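Local coordinates for protein amino acid amide racemase (Ochrobactrum anthropi, PDB 6GIO) that belongs to the class-III aminotransferase family of PLP-dependent enzymes and binds pyridoxal-5'-phosphate, at residues C[133-138]-C[167-172]. Numbering follows the deposited sequence.
Sequences ISFIGS and LPYPDP
The Phe-135 ring fits a hollow lined, across the contact, by the side chains of Leu-167 and Tyr-169 and the carbonyl of Pro-168. Tyr-169 meets one face of the Phe-135 ring with its edge, a T-shaped pair with planes at 80°. The touching atom is Tyr-169 CD2, which lies 3.6 Å from Phe-135 CG, toward the rim of the ring. CG of Tyr-169 is anti to the backbone N (chi1 -163°), which swings the ring across Phe-135. The edge of the Phe-135 ring is met by Pro-168 O, 3.4 Å from Phe-135 CE1. Phe-135 CE1 also rests on Leu-167 CB, 4.0 Å away. At the far end of the same leucine, Leu-167 CD1 packs on Ile-133 CG2 at 3.9 Å.

Strands 131-135 and 164-167 run parallel at one border of the mixed sheet in the large, PLP-binding domain of fold type I, the fold of class-III aminotransferases. Leu-167 N gives a 3.1 Å hydrogen bond to Ser-134 O, and Ile-136 N gives a 2.8 Å bond to Leu-167 O. Both are nearly straight at hydrogen. Phe-135 and Leu-167 point to the same face of the sheet. Helices 220-229 and 179-191 pack there, through Leu-224 on Phe-135 and Leu-186 on Leu-167.

Past the bridge, a type II turn runs from Phe-135 to Ser-138. Phe-135 O accepts from both N and OG of Ser-138. Ile-136 CD1 lies 3.8 Å from Pro-168 N. The Tyr-169 hydroxyl is hydrogen-bonded to the backbone O of Glu-205, a PLP-pocket residue.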
ATOM      1  N   ILE C 133     -20.224  11.288  -4.709  1.00 22.71           N
ATOM      2  CA  ILE C 133     -20.538  11.281  -6.148  1.00 22.03           C
ATOM      3  C   ILE C 133     -19.334  10.695  -6.879  1.00 21.93           C
ATOM      4  O   ILE C 133     -18.224  11.115  -6.681  1.00 21.29           O
ATOM      5  CB  ILE C 133     -20.936  12.665  -6.684  1.00 23.79           C
ATOM      6  CG1 ILE C 133     -22.180  13.175  -5.929  1.00 22.88           C
ATOM      7  CG2 ILE C 133     -21.246  12.618  -8.191  1.00 24.47           C
ATOM      8  CD1 ILE C 133     -22.326  14.678  -5.940  1.00 24.37           C
ATOM      9  N   SER C 134     -19.593   9.711  -7.706  1.00 23.21           N
ATOM     10  CA  SER C 134     -18.577   9.108  -8.538  1.00 26.70           C
ATOM     11  C   SER C 134     -19.098   8.851  -9.995  1.00 25.69           C
ATOM     12  O   SER C 134     -20.262   9.111 -10.300  1.00 25.92           O
ATOM     13  CB  SER C 134     -18.184   7.815  -7.870  1.00 29.42           C
ATOM     14  OG  SER C 134     -17.176   7.177  -8.585  1.00 37.50           O
ATOM     15  N   PHE C 135     -18.240   8.355 -10.885  1.00 22.65           N
ATOM     16  CA  PHE C 135     -18.636   8.097 -12.269  1.00 23.26           C
ATOM     17  C   PHE C 135     -18.667   6.634 -12.625  1.00 22.58           C
ATOM     18  O   PHE C 135     -17.817   5.891 -12.193  1.00 20.82           O
ATOM     19  CB  PHE C 135     -17.738   8.856 -13.264  1.00 24.36           C
ATOM     20  CG  PHE C 135     -18.107  10.295 -13.339  1.00 26.23           C
ATOM     21  CD1 PHE C 135     -19.173  10.696 -14.133  1.00 25.85           C
ATOM     22  CD2 PHE C 135     -17.524  11.207 -12.500  1.00 26.99           C
ATOM     23  CE1 PHE C 135     -19.593  12.019 -14.131  1.00 29.10           C
ATOM     24  CE2 PHE C 135     -17.953  12.536 -12.482  1.00 30.57           C
ATOM     25  CZ  PHE C 135     -18.972  12.942 -13.323  1.00 30.15           C
ATOM     26  N   ILE C 136     -19.661   6.249 -13.414  1.00 22.51           N
ATOM     27  CA  ILE C 136     -19.694   4.920 -14.000  1.00 23.88           C
ATOM     28  C   ILE C 136     -18.401   4.766 -14.798  1.00 24.77           C
ATOM     29  O   ILE C 136     -18.035   5.617 -15.655  1.00 26.31           O
ATOM     30  CB  ILE C 136     -20.936   4.693 -14.895  1.00 25.62           C
ATOM     31  CG1 ILE C 136     -22.211   4.721 -14.066  1.00 24.69           C
ATOM     32  CG2 ILE C 136     -20.867   3.338 -15.613  1.00 24.20           C
ATOM     33  CD1 ILE C 136     -23.464   4.919 -14.869  1.00 25.51           C
ATOM     34  N   GLY C 137     -17.691   3.688 -14.498  1.00 26.00           N
ATOM     35  CA  GLY C 137     -16.473   3.350 -15.196  1.00 25.06           C
ATOM     36  C   GLY C 137     -15.207   3.877 -14.551  1.00 25.66           C
ATOM     37  O   GLY C 137     -14.085   3.542 -14.998  1.00 26.11           O
ATOM     38  N   SER C 138     -15.372   4.685 -13.502  1.00 24.85           N
ATOM     39  CA  SER C 138     -14.260   5.242 -12.770  1.00 24.93           C
ATOM     40  C   SER C 138     -13.539   4.109 -12.022  1.00 25.30           C
ATOM     41  O   SER C 138     -14.138   3.113 -11.636  1.00 25.40           O
ATOM     42  CB  SER C 138     -14.733   6.306 -11.781  1.00 26.67           C
ATOM     43  OG  SER C 138     -15.295   5.694 -10.654  1.00 28.88           O
ATOM     44  N   LEU C 167     -22.820   8.355 -11.822  1.00 23.91           N
ATOM     45  CA  LEU C 167     -23.329   9.045 -12.997  1.00 23.37           C
ATOM     46  C   LEU C 167     -22.588   8.597 -14.214  1.00 23.50           C
ATOM     47  O   LEU C 167     -21.415   8.262 -14.094  1.00 23.78           O
ATOM     48  CB  LEU C 167     -23.070  10.538 -12.857  1.00 23.88           C
ATOM     49  CG  LEU C 167     -23.706  11.289 -11.685  1.00 25.23           C
ATOM     50  CD1 LEU C 167     -23.139  12.688 -11.611  1.00 26.23           C
ATOM     51  CD2 LEU C 167     -25.213  11.314 -11.830  1.00 26.66           C
ATOM     52  N   PRO C 168     -23.224   8.662 -15.413  1.00 24.20           N
ATOM     53  CA  PRO C 168     -22.474   8.432 -16.630  1.00 24.26           C
ATOM     54  C   PRO C 168     -21.399   9.489 -16.848  1.00 23.83           C
ATOM     55  O   PRO C 168     -21.575  10.689 -16.509  1.00 21.81           O
ATOM     56  CB  PRO C 168     -23.550   8.502 -17.732  1.00 25.08           C
ATOM     57  CG  PRO C 168     -24.858   8.313 -17.041  1.00 25.51           C
ATOM     58  CD  PRO C 168     -24.650   8.923 -15.703  1.00 25.59           C
ATOM     59  N   TYR C 169     -20.267   9.046 -17.380  1.00 22.87           N
ATOM     60  CA  TYR C 169     -19.236   9.986 -17.813  1.00 23.44           C
ATOM     61  C   TYR C 169     -19.476  10.315 -19.307  1.00 22.90           C
ATOM     62  O   TYR C 169     -19.477   9.434 -20.156  1.00 23.68           O
ATOM     63  CB  TYR C 169     -17.837   9.397 -17.538  1.00 22.19           C
ATOM     64  CG  TYR C 169     -16.657  10.344 -17.534  1.00 20.97           C
ATOM     65  CD1 TYR C 169     -16.043  10.721 -18.707  1.00 21.68           C
ATOM     66  CD2 TYR C 169     -16.083  10.792 -16.311  1.00 21.17           C
ATOM     67  CE1 TYR C 169     -14.897  11.524 -18.701  1.00 22.00           C
ATOM     68  CE2 TYR C 169     -14.954  11.579 -16.293  1.00 20.25           C
ATOM     69  CZ  TYR C 169     -14.367  11.962 -17.494  1.00 21.04           C
ATOM     70  OH  TYR C 169     -13.226  12.745 -17.501  1.00 20.36           O
ATOM     71  N   PRO C 170     -19.746  11.576 -19.610  1.00 22.87           N
ATOM     72  CA  PRO C 170     -20.050  11.942 -20.985  1.00 24.64           C
ATOM     73  C   PRO C 170     -18.903  11.664 -21.928  1.00 26.43           C
ATOM     74  O   PRO C 170     -17.784  12.165 -21.708  1.00 24.87           O
ATOM     75  CB  PRO C 170     -20.230  13.454 -20.938  1.00 24.09           C
ATOM     76  CG  PRO C 170     -20.220  13.848 -19.527  1.00 23.90           C
ATOM     77  CD  PRO C 170     -19.814  12.717 -18.678  1.00 22.98           C
ATOM     78  N   ASP C 171     -19.206  10.916 -22.977  1.00 25.67           N
ATOM     79  CA  ASP C 171     -18.217  10.323 -23.839  1.00 25.97           C
ATOM     80  C   ASP C 171     -18.446  10.832 -25.279  1.00 25.67           C
ATOM     81  O   ASP C 171     -19.368  10.391 -25.946  1.00 26.67           O
ATOM     82  CB  ASP C 171     -18.404   8.824 -23.773  1.00 26.25           C
ATOM     83  CG  ASP C 171     -17.472   8.068 -24.693  1.00 27.90           C
ATOM     84  OD1 ASP C 171     -16.727   8.686 -25.511  1.00 28.62           O
ATOM     85  OD2 ASP C 171     -17.496   6.839 -24.577  1.00 31.40           O
ATOM     86  N   PRO C 172     -17.594  11.745 -25.770  1.00 27.33           N
ATOM     87  CA  PRO C 172     -17.783  12.245 -27.130  1.00 27.03           C
ATOM     88  C   PRO C 172     -17.804  11.163 -28.235  1.00 27.40           C
ATOM     89  O   PRO C 172     -18.441  11.383 -29.233  1.00 28.18           O
ATOM     90  CB  PRO C 172     -16.595  13.185 -27.341  1.00 28.26           C
ATOM     91  CG  PRO C 172     -16.072  13.483 -25.985  1.00 29.92           C
ATOM     92  CD  PRO C 172     -16.377  12.289 -25.139  1.00 28.65           C
TER